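CADD-like protein of unknown function (PDB 3B5O) is of unknown function but is classed as a CADD-like protein of the heme oxygenase-like helical clan and may be an oxidoreductase. Local coordinates at residues Y19-F22 with E26-V29; T120-R125 with W222-Q227; I41-Q46 with Q227-S232. All coordinates share one frame; numbering follows the deposited sequence.

After helix 2-18 the chain enters a loop, and contact 1 closes a short turn within it, joining residues 19-22 to 26-29 before helix 38-68 begins. That turn is complete before the other two contacts open. Contact 3 closes the longest loop, bringing 41-46 of helix 38-68 against 227-232 near the end of helix 204-230. Contact 2, between 120-125 of helix 118-131 and 222-227, falls wholly within that span and shares Q227 with contact 3. Helix 204-230 is the common element: W222 packs against N27 and V29 of contact 1, and L225 against Y43 and V44 of contact 3.

Contact 1: residues Y19-F22 with E26-V29; sequences YVAF and ENPV
With chi1 of N27 at 167°, CG lies opposite its own backbone N, and with chi2 at -80° the amide NH2 is turned to the carbonyl of A21. ND2 donates to A21 O at 2.8 Å, nearly straight at 172°. The acceptor lies almost in the amide plane of N27, whereas the donor is slightly tilted from the carbonyl plane. The other end of the amide is used too: OD1 accepts a weak bond from V29 N and a further one from V30 N, which fixes the flip of the group. V20 O sits 3.2 Å from N27 CA as a CH-O contact. Toward the surface, V20 and E26 cross at about a right angle, their CB atoms 3.9 Å apart, and E26 CB also lies beside V20 CG1. P28 adds one apolar touch, its CD 4.1 Å from A21 CA. Helix 204-230 covers the inner side: Q219 OE1 takes the A21 N-H, and W222 packs on N27. The result is a short 3-10 turn tied to an Asx turn made by N27, whose bond from V29 N is weak, in the loop that links helix 2-18 to helix 38-68 of this all-helical, probably heme oxygenase-like fold.

Contact 2: residues T120-R125 with W222-Q227; sequences TSKLLR and WQELAQ
K122 and E224 form a single interhelical salt bridge on the surface of the helical bundle, joining helix 118-131 to helix 204-230, in what is probably a heme oxygenase-like fold. From CB the lysine heads toward the opposite helix and runs extended through CG and CD, its side chain also touching V220, which belongs to helix 204-230. K122 CD is the first atom to come near the carboxylate, 3.9 Å from E224 OE1. K122 CE closes further, to 3.4 Å from E224 OE2. The last torsion then bends the chain (chi4 -69°), and this turn swings the ammonium group toward the OE1 side of the carboxylate, where both oxygens are near and OE2 is the nearer. The glutamate reaches out to meet it with an extended chain, and the two side chains cross at about a right angle. Both residues also touch a neighbouring molecule in the crystal, so packing there may influence their poses. Deeper between the same helices, T120 OG1 is hydrogen-bonded to both W221 NE1 and Q47 OE1, adding helix 38-68 to the polar ties, while L123 packs on W221 and F51. The ion pair thus lies at the surface and the hydroxyl deeper. At its tip K122 NZ donates at 2.8 Å to E224 OE2, which offers its syn lone pair, on the side of OE1, and NZ stands 3.5 Å from E224 OE1.

Contact 3: residues I41-Q46 with Q227-S232; sequences IAYVMQ and QEAISS
Y43 and E228 provide the polar half of the contact. The tyrosine ring extends toward helix 204-230 with CG opposite the backbone N (chi1 168°), and its hydroxyl donates to E228 OE1, with OH and OE1 2.6 Å apart. The oxygen lies at the ring edge, close to the ring plane, but the hydroxyl meets the carboxylate from above its plane, and the two planes are turned 65° against each other. The same OE1 is hydrogen-bonded to S117 OG, and OE2 is bonded to the backbone N of A119 in the first turn of helix 118-131. Three partners therefore fix the rotation of the carboxylate, and its place at a helix start, near backbone N-H groups, would tend to favour the charged form.

The apolar half is built round A229. Its CB is 3.7 Å from V44 CG2 and 3.9 Å from Y43 CD2, the methyl standing obliquely to the ring. The small side chain suits the close approach of the backbones here, with Y43 CA and A229 CA 6.5 Å apart. E228 CB lies 3.9 Å from Y43 CE2, so the glutamate touches the ring as well as accepting from its hydroxyl.

Helix 38-68 thus lies against the end of helix 204-230, one turn after L225 and two after W222, both of which pack on V44. Beyond the contact, S232 OG is hydrogen-bonded to Q40 NE2. From helix 38-68, I41 and the selenomethionine M45 reach helix 135-163, I41 against W162 and M45 against I156, and through E228 the start of helix 118-131 joins the same group of helices.

Contact 1: residues Y19-F22 with E26-V29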
ATOM      1  N   TYR A  19       3.213   4.225 -14.071  1.00 17.13           N
ATOM      2  CA  TYR A  19       3.916   3.840 -12.829  1.00 15.40           C
ATOM      3  C   TYR A  19       4.380   2.386 -12.882  1.00 15.30           C
ATOM      4  O   TYR A  19       3.615   1.482 -12.590  1.00 16.91           O
ATOM      5  CB  TYR A  19       3.021   4.089 -11.611  1.00 15.59           C
ATOM      6  CG  TYR A  19       2.983   5.542 -11.282  1.00 14.87           C
ATOM      7  CD1 TYR A  19       2.235   6.428 -12.057  1.00 15.80           C
ATOM      8  CD2 TYR A  19       3.794   6.074 -10.309  1.00 15.57           C
ATOM      9  CE1 TYR A  19       2.269   7.782 -11.824  1.00 16.27           C
ATOM     10  CE2 TYR A  19       3.836   7.427 -10.046  1.00 15.34           C
ATOM     11  CZ  TYR A  19       3.065   8.285 -10.827  1.00 15.45           C
ATOM     12  OH  TYR A  19       3.088   9.623 -10.606  1.00 17.16           O
ATOM     13  N   VAL A  20       5.646   2.198 -13.204  1.00 14.48           N
ATOM     14  CA  VAL A  20       6.202   0.842 -13.305  1.00 15.11           C
ATOM     15  C   VAL A  20       6.128   0.083 -11.985  1.00 13.49           C
ATOM     16  O   VAL A  20       6.062  -1.136 -11.988  1.00 15.52           O
ATOM     17  CB  VAL A  20       7.646   0.829 -13.819  1.00 16.67           C
ATOM     18  CG1 VAL A  20       7.702   1.350 -15.276  1.00 19.09           C
ATOM     19  CG2 VAL A  20       8.617   1.588 -12.929  1.00 19.33           C
ATOM     20  N   ALA A  21       6.144   0.771 -10.850  1.00 13.86           N
ATOM     21  CA  ALA A  21       6.114   0.036  -9.593  1.00 13.71           C
ATOM     22  C   ALA A  21       4.855  -0.786  -9.423  1.00 14.79           C
ATOM     23  O   ALA A  21       4.853  -1.741  -8.667  1.00 14.76           O
ATOM     24  CB  ALA A  21       6.255   0.999  -8.405  1.00 14.82           C
ATOM     25  N   PHE A  22       3.767  -0.373 -10.075  1.00 14.64           N
ATOM     26  CA  PHE A  22       2.490  -1.043  -9.937  1.00 15.64           C
ATOM     27  C   PHE A  22       2.188  -1.957 -11.111  1.00 17.17           C
ATOM     28  O   PHE A  22       1.107  -2.536 -11.169  1.00 19.57           O
ATOM     29  CB  PHE A  22       1.402  -0.005  -9.642  1.00 18.04           C
ATOM     30  CG  PHE A  22       1.703   0.745  -8.382  1.00 17.42           C
ATOM     31  CD1 PHE A  22       1.655   0.075  -7.178  1.00 20.86           C
ATOM     32  CD2 PHE A  22       2.182   2.046  -8.406  1.00 20.79           C
ATOM     33  CE1 PHE A  22       2.025   0.681  -5.988  1.00 23.03           C
ATOM     34  CE2 PHE A  22       2.537   2.672  -7.193  1.00 22.07           C
ATOM     35  CZ  PHE A  22       2.457   1.972  -6.015  1.00 23.90           C
ATOM     36  N   GLU A  26       6.766  -4.753 -14.943  0.50 16.92           N
ATOM     37  CA  GLU A  26       7.858  -3.777 -14.894  0.50 17.78           C
ATOM     38  C   GLU A  26       8.250  -3.325 -13.490  0.50 16.07           C
ATOM     39  O   GLU A  26       9.212  -2.576 -13.338  0.50 15.92           O
ATOM     40  CB  GLU A  26       7.544  -2.546 -15.747  0.50 18.18           C
ATOM     41  CG  GLU A  26       7.629  -2.797 -17.233  0.50 19.62           C
ATOM     42  CD  GLU A  26       7.270  -1.568 -18.046  0.50 22.37           C
ATOM     43  OE1 GLU A  26       6.063  -1.254 -18.163  0.50 26.13           O
ATOM     44  OE2 GLU A  26       8.203  -0.931 -18.571  0.50 28.20           O
ATOM     45  N   ASN A  27       7.560  -3.814 -12.468  1.00 14.80           N
ATOM     46  CA  ASN A  27       7.968  -3.499 -11.092  1.00 14.38           C
ATOM     47  C   ASN A  27       9.450  -3.841 -10.913  1.00 13.09           C
ATOM     48  O   ASN A  27       9.904  -4.864 -11.424  1.00 14.20           O
ATOM     49  CB  ASN A  27       7.060  -4.219 -10.105  1.00 14.72           C
ATOM     50  CG  ASN A  27       7.589  -4.195  -8.696  1.00 14.02           C
ATOM     51  OD1 ASN A  27       8.468  -4.979  -8.364  1.00 15.20           O
ATOM     52  ND2 ASN A  27       7.023  -3.330  -7.850  1.00 14.35           N
ATOM     53  N   PRO A  28      10.220  -2.993 -10.213  1.00 14.47           N
ATOM     54  CA  PRO A  28      11.652  -3.225 -10.145  1.00 15.29           C
ATOM     55  C   PRO A  28      12.097  -4.478  -9.395  1.00 14.34           C
ATOM     56  O   PRO A  28      13.169  -4.987  -9.700  1.00 15.81           O
ATOM     57  CB  PRO A  28      12.192  -1.955  -9.485  1.00 16.95           C
ATOM     58  CG  PRO A  28      11.069  -1.408  -8.752  1.00 16.71           C
ATOM     59  CD  PRO A  28       9.854  -1.713  -9.573  1.00 14.83           C
ATOM     60  N   VAL A  29      11.312  -4.948  -8.434  1.00 12.84           N
ATOM     61  CA  VAL A  29      11.603  -6.220  -7.800  1.00 13.99           C
ATOM     62  C   VAL A  29      11.313  -7.358  -8.777  1.00 14.73           C
ATOM     63  O   VAL A  29      12.115  -8.280  -8.927  1.00 15.52           O
ATOM     64  CB  VAL A  29      10.874  -6.374  -6.451  1.00 14.23           C
ATOM     65  CG1 VAL A  29      11.133  -7.769  -5.891  1.00 14.99           C
ATOM     66  CG2 VAL A  29      11.345  -5.270  -5.458  1.00 15.45           C
TER

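Contact 2: residues T120-R125 with W222-Q227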
ATOM      1  N   THR A 120      12.709   2.202   3.621  1.00 11.23           N
ATOM      2  CA  THR A 120      11.402   2.143   4.260  1.00 10.89           C
ATOM      3  C   THR A 120      11.209   3.275   5.257  1.00 11.70           C
ATOM      4  O   THR A 120      10.127   3.879   5.327  1.00 11.97           O
ATOM      5  CB  THR A 120      11.165   0.787   4.862  1.00 11.78           C
ATOM      6  OG1 THR A 120      11.377  -0.194   3.828  1.00 12.83           O
ATOM      7  CG2 THR A 120       9.742   0.656   5.437  1.00 13.39           C
ATOM      8  N   SER A 121      12.259   3.612   5.990  0.50 11.45           N
ATOM      9  CA  SER A 121      12.158   4.740   6.904  0.50 11.73           C
ATOM     10  C   SER A 121      11.913   6.043   6.123  0.50 12.10           C
ATOM     11  O   SER A 121      11.121   6.895   6.538  0.50 13.26           O
ATOM     12  CB  SER A 121      13.407   4.834   7.780  0.50 12.25           C
ATOM     13  OG  SER A 121      13.330   5.977   8.607  0.50 15.38           O
ATOM     14  N   LYS A 122      12.601   6.204   4.997  1.00 12.26           N
ATOM     15  CA  LYS A 122      12.400   7.368   4.152  1.00 12.58           C
ATOM     16  C   LYS A 122      10.973   7.425   3.622  1.00 12.68           C
ATOM     17  O   LYS A 122      10.352   8.491   3.619  1.00 12.20           O
ATOM     18  CB  LYS A 122      13.441   7.330   3.015  1.00 13.46           C
ATOM     19  CG  LYS A 122      13.330   8.396   1.953  1.00 15.14           C
ATOM     20  CD  LYS A 122      14.551   8.249   0.944  1.00 17.74           C
ATOM     21  CE  LYS A 122      14.482   9.054  -0.302  1.00 20.69           C
ATOM     22  NZ  LYS A 122      13.429   8.580  -1.187  1.00 19.14           N
ATOM     23  N   LEU A 123      10.440   6.277   3.213  1.00 11.39           N
ATOM     24  CA  LEU A 123       9.034   6.216   2.791  1.00 11.57           C
ATOM     25  C   LEU A 123       8.119   6.699   3.914  1.00 10.85           C
ATOM     26  O   LEU A 123       7.259   7.541   3.704  1.00 11.59           O
ATOM     27  CB  LEU A 123       8.648   4.781   2.448  1.00 12.56           C
ATOM     28  CG  LEU A 123       7.143   4.543   2.211  1.00 12.49           C
ATOM     29  CD1 LEU A 123       6.658   5.194   0.914  1.00 14.44           C
ATOM     30  CD2 LEU A 123       6.823   3.037   2.274  1.00 15.71           C
ATOM     31  N   LEU A 124       8.319   6.174   5.115  1.00 11.75           N
ATOM     32  CA  LEU A 124       7.411   6.512   6.205  1.00 12.43           C
ATOM     33  C   LEU A 124       7.489   7.989   6.571  1.00 12.18           C
ATOM     34  O   LEU A 124       6.469   8.615   6.855  1.00 13.17           O
ATOM     35  CB  LEU A 124       7.683   5.626   7.412  1.00 12.69           C
ATOM     36  CG  LEU A 124       7.412   4.131   7.204  1.00 12.84           C
ATOM     37  CD1 LEU A 124       7.881   3.346   8.430  1.00 15.54           C
ATOM     38  CD2 LEU A 124       5.944   3.852   6.886  1.00 14.90           C
ATOM     39  N   ARG A 125       8.686   8.572   6.527  1.00 11.78           N
ATOM     40  CA  ARG A 125       8.781  10.011   6.777  1.00 12.33           C
ATOM     41  C   ARG A 125       8.108  10.820   5.683  1.00 12.43           C
ATOM     42  O   ARG A 125       7.438  11.835   5.939  1.00 13.24           O
ATOM     43  CB  ARG A 125      10.216  10.420   6.934  1.00 16.18           C
ATOM     44  CG  ARG A 125      10.752   9.817   8.160  1.00 18.88           C
ATOM     45  CD  ARG A 125      11.536  10.786   8.948  1.00 20.64           C
ATOM     46  NE  ARG A 125      12.188  10.104  10.017  1.00 19.00           N
ATOM     47  CZ  ARG A 125      11.807  10.121  11.280  1.00 15.46           C
ATOM     48  NH1 ARG A 125      10.696  10.760  11.669  1.00 17.15           N
ATOM     49  NH2 ARG A 125      12.537   9.440  12.149  1.00 17.52           N
ATOM     50  N   TRP A 222       9.661   1.294  -3.863  1.00 11.22           N
ATOM     51  CA  TRP A 222       9.872   0.015  -4.548  1.00 11.08           C
ATOM     52  C   TRP A 222      11.218  -0.012  -5.275  1.00 11.73           C
ATOM     53  O   TRP A 222      11.919  -1.011  -5.256  1.00 12.73           O
ATOM     54  CB  TRP A 222       8.723  -0.257  -5.534  1.00 13.12           C
ATOM     55  CG  TRP A 222       7.516  -0.853  -4.884  1.00 12.90           C
ATOM     56  CD1 TRP A 222       6.346  -0.232  -4.560  1.00 13.51           C
ATOM     57  CD2 TRP A 222       7.396  -2.195  -4.422  1.00 13.79           C
ATOM     58  NE1 TRP A 222       5.486  -1.111  -3.943  1.00 15.23           N
ATOM     59  CE2 TRP A 222       6.117  -2.327  -3.845  1.00 15.26           C
ATOM     60  CE3 TRP A 222       8.250  -3.308  -4.449  1.00 15.70           C
ATOM     61  CZ2 TRP A 222       5.672  -3.520  -3.317  1.00 18.25           C
ATOM     62  CZ3 TRP A 222       7.802  -4.484  -3.915  1.00 19.87           C
ATOM     63  CH2 TRP A 222       6.534  -4.582  -3.356  1.00 19.61           C
ATOM     64  N   GLN A 223      11.560   1.096  -5.929  1.00 12.01           N
ATOM     65  CA  GLN A 223      12.825   1.196  -6.647  1.00 13.50           C
ATOM     66  C   GLN A 223      14.002   1.091  -5.681  1.00 12.86           C
ATOM     67  O   GLN A 223      14.978   0.368  -5.925  1.00 14.22           O
ATOM     68  CB  GLN A 223      12.872   2.493  -7.448  1.00 13.98           C
ATOM     69  CG  GLN A 223      11.829   2.518  -8.550  1.00 16.17           C
ATOM     70  CD  GLN A 223      11.689   3.845  -9.243  1.00 18.56           C
ATOM     71  OE1 GLN A 223      11.888   4.907  -8.647  1.00 20.90           O
ATOM     72  NE2 GLN A 223      11.321   3.789 -10.541  1.00 22.73           N
ATOM     73  N   GLU A 224      13.899   1.780  -4.548  1.00 12.98           N
ATOM     74  CA  GLU A 224      14.997   1.796  -3.600  1.00 14.14           C
ATOM     75  C   GLU A 224      15.129   0.470  -2.890  1.00 13.84           C
ATOM     76  O   GLU A 224      16.255   0.022  -2.586  1.00 15.10           O
ATOM     77  CB  GLU A 224      14.797   2.923  -2.575  1.00 15.20           C
ATOM     78  CG  GLU A 224      14.956   4.282  -3.167  1.00 16.05           C
ATOM     79  CD  GLU A 224      14.479   5.410  -2.268  1.00 17.83           C
ATOM     80  OE1 GLU A 224      13.897   5.117  -1.224  1.00 21.97           O
ATOM     81  OE2 GLU A 224      14.707   6.560  -2.641  1.00 24.59           O
ATOM     82  N   LEU A 225      14.001  -0.164  -2.623  0.50 13.13           N
ATOM     83  CA  LEU A 225      13.994  -1.462  -1.966  0.50 13.73           C
ATOM     84  C   LEU A 225      14.552  -2.578  -2.869  0.50 14.43           C
ATOM     85  O   LEU A 225      15.154  -3.543  -2.389  0.50 15.00           O
ATOM     86  CB  LEU A 225      12.576  -1.764  -1.512  0.50 13.73           C
ATOM     87  CG  LEU A 225      12.362  -3.035  -0.725  0.50 13.83           C
ATOM     88  CD1 LEU A 225      13.085  -2.965   0.603  0.50 14.44           C
ATOM     89  CD2 LEU A 225      10.888  -3.241  -0.481  0.50 14.09           C
ATOM     90  N   ALA A 226      14.333  -2.466  -4.174  1.00 13.58           N
ATOM     91  CA  ALA A 226      14.978  -3.382  -5.118  1.00 13.95           C
ATOM     92  C   ALA A 226      16.514  -3.241  -5.090  1.00 14.80           C
ATOM     93  O   ALA A 226      17.237  -4.244  -5.100  1.00 16.57           O
ATOM     94  CB  ALA A 226      14.438  -3.158  -6.538  1.00 15.47           C
ATOM     95  N   GLN A 227      17.008  -2.009  -5.037  1.00 14.62           N
ATOM     96  CA  GLN A 227      18.442  -1.759  -4.931  1.00 14.78           C
ATOM     97  C   GLN A 227      19.011  -2.241  -3.601  1.00 15.42           C
ATOM     98  O   GLN A 227      20.073  -2.866  -3.570  1.00 16.60           O
ATOM     99  CB  GLN A 227      18.751  -0.282  -5.176  1.00 16.47           C
ATOM    100  CG  GLN A 227      20.224   0.095  -5.014  1.00 19.26           C
ATOM    101  CD  GLN A 227      21.149  -0.723  -5.890  1.00 28.33           C
ATOM    102  OE1 GLN A 227      22.269  -1.056  -5.487  1.00 32.95           O
ATOM    103  NE2 GLN A 227      20.685  -1.065  -7.089  1.00 28.22           N
TER

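Contact 3: residues I41-Q46 with Q227-S232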
ATOM      1  N   ILE A  41      14.701 -11.694  -1.949  1.00 14.43           N
ATOM      2  CA  ILE A  41      13.260 -11.476  -2.095  1.00 15.48           C
ATOM      3  C   ILE A  41      12.559 -11.595  -0.725  1.00 15.05           C
ATOM      4  O   ILE A  41      11.600 -10.883  -0.447  1.00 16.19           O
ATOM      5  CB  ILE A  41      12.636 -12.375  -3.186  1.00 15.82           C
ATOM      6  CG1 ILE A  41      13.344 -12.116  -4.522  1.00 15.75           C
ATOM      7  CG2 ILE A  41      11.132 -12.149  -3.326  1.00 16.72           C
ATOM      8  CD1 ILE A  41      13.419 -10.640  -4.960  1.00 16.67           C
ATOM      9  N   ALA A  42      13.071 -12.451   0.154  1.00 15.52           N
ATOM     10  CA  ALA A  42      12.559 -12.493   1.524  1.00 16.81           C
ATOM     11  C   ALA A  42      12.762 -11.143   2.215  1.00 15.57           C
ATOM     12  O   ALA A  42      11.875 -10.686   2.948  1.00 16.97           O
ATOM     13  CB  ALA A  42      13.240 -13.626   2.315  1.00 17.68           C
ATOM     14  N   TYR A  43      13.910 -10.510   1.987  1.00 15.28           N
ATOM     15  CA  TYR A  43      14.189  -9.169   2.512  1.00 15.42           C
ATOM     16  C   TYR A  43      13.163  -8.175   2.012  1.00 14.96           C
ATOM     17  O   TYR A  43      12.653  -7.353   2.789  1.00 15.21           O
ATOM     18  CB  TYR A  43      15.594  -8.711   2.125  1.00 16.70           C
ATOM     19  CG  TYR A  43      15.876  -7.263   2.372  1.00 15.94           C
ATOM     20  CD1 TYR A  43      16.297  -6.820   3.618  1.00 19.59           C
ATOM     21  CD2 TYR A  43      15.658  -6.313   1.387  1.00 17.46           C
ATOM     22  CE1 TYR A  43      16.533  -5.468   3.860  1.00 20.62           C
ATOM     23  CE2 TYR A  43      15.902  -4.976   1.617  1.00 19.15           C
ATOM     24  CZ  TYR A  43      16.337  -4.549   2.852  1.00 18.50           C
ATOM     25  OH  TYR A  43      16.576  -3.215   3.128  1.00 21.42           O
ATOM     26  N   VAL A  44      12.858  -8.216   0.720  1.00 14.77           N
ATOM     27  CA  VAL A  44      11.837  -7.334   0.187  1.00 13.82           C
ATOM     28  C   VAL A  44      10.496  -7.539   0.929  1.00 14.08           C
ATOM     29  O   VAL A  44       9.824  -6.573   1.279  1.00 14.05           O
ATOM     30  CB  VAL A  44      11.644  -7.544  -1.346  1.00 13.94           C
ATOM     31  CG1 VAL A  44      10.377  -6.825  -1.852  1.00 15.11           C
ATOM     32  CG2 VAL A  44      12.906  -7.117  -2.107  1.00 15.09           C
HETATM   33  N   MSE A  45      10.101  -8.789   1.152  1.00 14.27           N
HETATM   34  CA  MSE A  45       8.843  -9.080   1.811  1.00 14.15           C
HETATM   35  C   MSE A  45       8.828  -8.655   3.275  1.00 15.23           C
HETATM   36  O   MSE A  45       7.806  -8.182   3.766  1.00 15.70           O
HETATM   37  CB  MSE A  45       8.488 -10.568   1.689  1.00 16.56           C
HETATM   38  CG  MSE A  45       7.986 -10.974   0.282  1.00 18.77           C
HETATM   39 SE   MSE A  45       6.554  -9.829  -0.392  0.75 20.43          SE
HETATM   40  CE  MSE A  45       5.444 -10.087   1.121  1.00 17.93           C
ATOM     41  N   GLN A  46       9.957  -8.773   3.947  1.00 14.97           N
ATOM     42  CA  GLN A  46      10.060  -8.279   5.313  1.00 16.27           C
ATOM     43  C   GLN A  46       9.831  -6.775   5.356  1.00 14.58           C
ATOM     44  O   GLN A  46       9.078  -6.265   6.186  1.00 15.24           O
ATOM     45  CB  GLN A  46      11.431  -8.561   5.886  1.00 16.65           C
ATOM     46  CG  GLN A  46      11.717 -10.025   6.171  1.00 18.64           C
ATOM     47  CD  GLN A  46      13.155 -10.249   6.580  1.00 21.87           C
ATOM     48  OE1 GLN A  46      14.071  -9.588   6.095  1.00 25.28           O
ATOM     49  NE2 GLN A  46      13.358 -11.185   7.512  1.00 27.37           N
ATOM     50  N   GLN A 227      17.008  -2.009  -5.037  1.00 14.62           N
ATOM     51  CA  GLN A 227      18.442  -1.759  -4.931  1.00 14.78           C
ATOM     52  C   GLN A 227      19.011  -2.241  -3.601  1.00 15.42           C
ATOM     53  O   GLN A 227      20.073  -2.866  -3.570  1.00 16.60           O
ATOM     54  CB  GLN A 227      18.751  -0.282  -5.176  1.00 16.47           C
ATOM     55  CG  GLN A 227      20.224   0.095  -5.014  1.00 19.26           C
ATOM     56  CD  GLN A 227      21.149  -0.723  -5.890  1.00 28.33           C
ATOM     57  OE1 GLN A 227      22.269  -1.056  -5.487  1.00 32.95           O
ATOM     58  NE2 GLN A 227      20.685  -1.065  -7.089  1.00 28.22           N
ATOM     59  N   GLU A 228      18.323  -1.971  -2.495  1.00 14.64           N
ATOM     60  CA  GLU A 228      18.785  -2.486  -1.212  1.00 15.82           C
ATOM     61  C   GLU A 228      18.919  -3.999  -1.260  1.00 15.92           C
ATOM     62  O   GLU A 228      19.919  -4.559  -0.797  1.00 18.04           O
ATOM     63  CB  GLU A 228      17.828  -2.090  -0.078  1.00 14.58           C
ATOM     64  CG  GLU A 228      17.906  -0.660   0.296  1.00 14.37           C
ATOM     65  CD  GLU A 228      16.950  -0.273   1.420  1.00 15.89           C
ATOM     66  OE1 GLU A 228      16.014  -1.046   1.736  1.00 16.65           O
ATOM     67  OE2 GLU A 228      17.149   0.837   1.941  1.00 15.55           O
ATOM     68  N   ALA A 229      17.908  -4.659  -1.826  1.00 14.92           N
ATOM     69  CA  ALA A 229      17.869  -6.113  -1.839  1.00 17.05           C
ATOM     70  C   ALA A 229      19.052  -6.652  -2.626  1.00 19.35           C
ATOM     71  O   ALA A 229      19.780  -7.526  -2.144  1.00 20.74           O
ATOM     72  CB  ALA A 229      16.568  -6.610  -2.408  1.00 17.08           C
ATOM     73  N   ILE A 230      19.261  -6.121  -3.825  1.00 18.13           N
ATOM     74  CA  ILE A 230      20.309  -6.681  -4.704  1.00 20.45           C
ATOM     75  C   ILE A 230      21.729  -6.339  -4.229  1.00 21.99           C
ATOM     76  O   ILE A 230      22.693  -7.078  -4.521  1.00 25.79           O
ATOM     77  CB  ILE A 230      20.080  -6.224  -6.160  1.00 20.59           C
ATOM     78  CG1 ILE A 230      20.680  -7.247  -7.149  1.00 24.73           C
ATOM     79  CG2 ILE A 230      20.632  -4.831  -6.408  1.00 25.03           C
ATOM     80  CD1 ILE A 230      19.908  -8.559  -7.164  1.00 25.23           C
ATOM     81  N   SER A 231      21.862  -5.241  -3.486  0.50 22.11           N
ATOM     82  CA  SER A 231      23.167  -4.756  -3.009  0.50 23.17           C
ATOM     83  C   SER A 231      23.826  -5.657  -1.968  0.50 23.31           C
ATOM     84  O   SER A 231      25.007  -5.490  -1.673  0.50 24.26           O
ATOM     85  CB  SER A 231      23.040  -3.348  -2.413  0.50 23.70           C
ATOM     86  OG  SER A 231      22.510  -3.375  -1.100  0.50 19.99           O
ATOM     87  N   SER A 232      23.077  -6.587  -1.392  1.00 23.09           N
ATOM     88  CA  SER A 232      23.638  -7.496  -0.378  1.00 25.21           C
ATOM     89  C   SER A 232      24.782  -8.392  -0.912  1.00 25.38           C
ATOM     90  O   SER A 232      25.558  -8.944  -0.138  1.00 29.61           O
ATOM     91  CB  SER A 232      22.532  -8.374   0.195  1.00 26.42           C
ATOM     92  OG  SER A 232      22.122  -9.324  -0.772  1.00 24.64           O
TER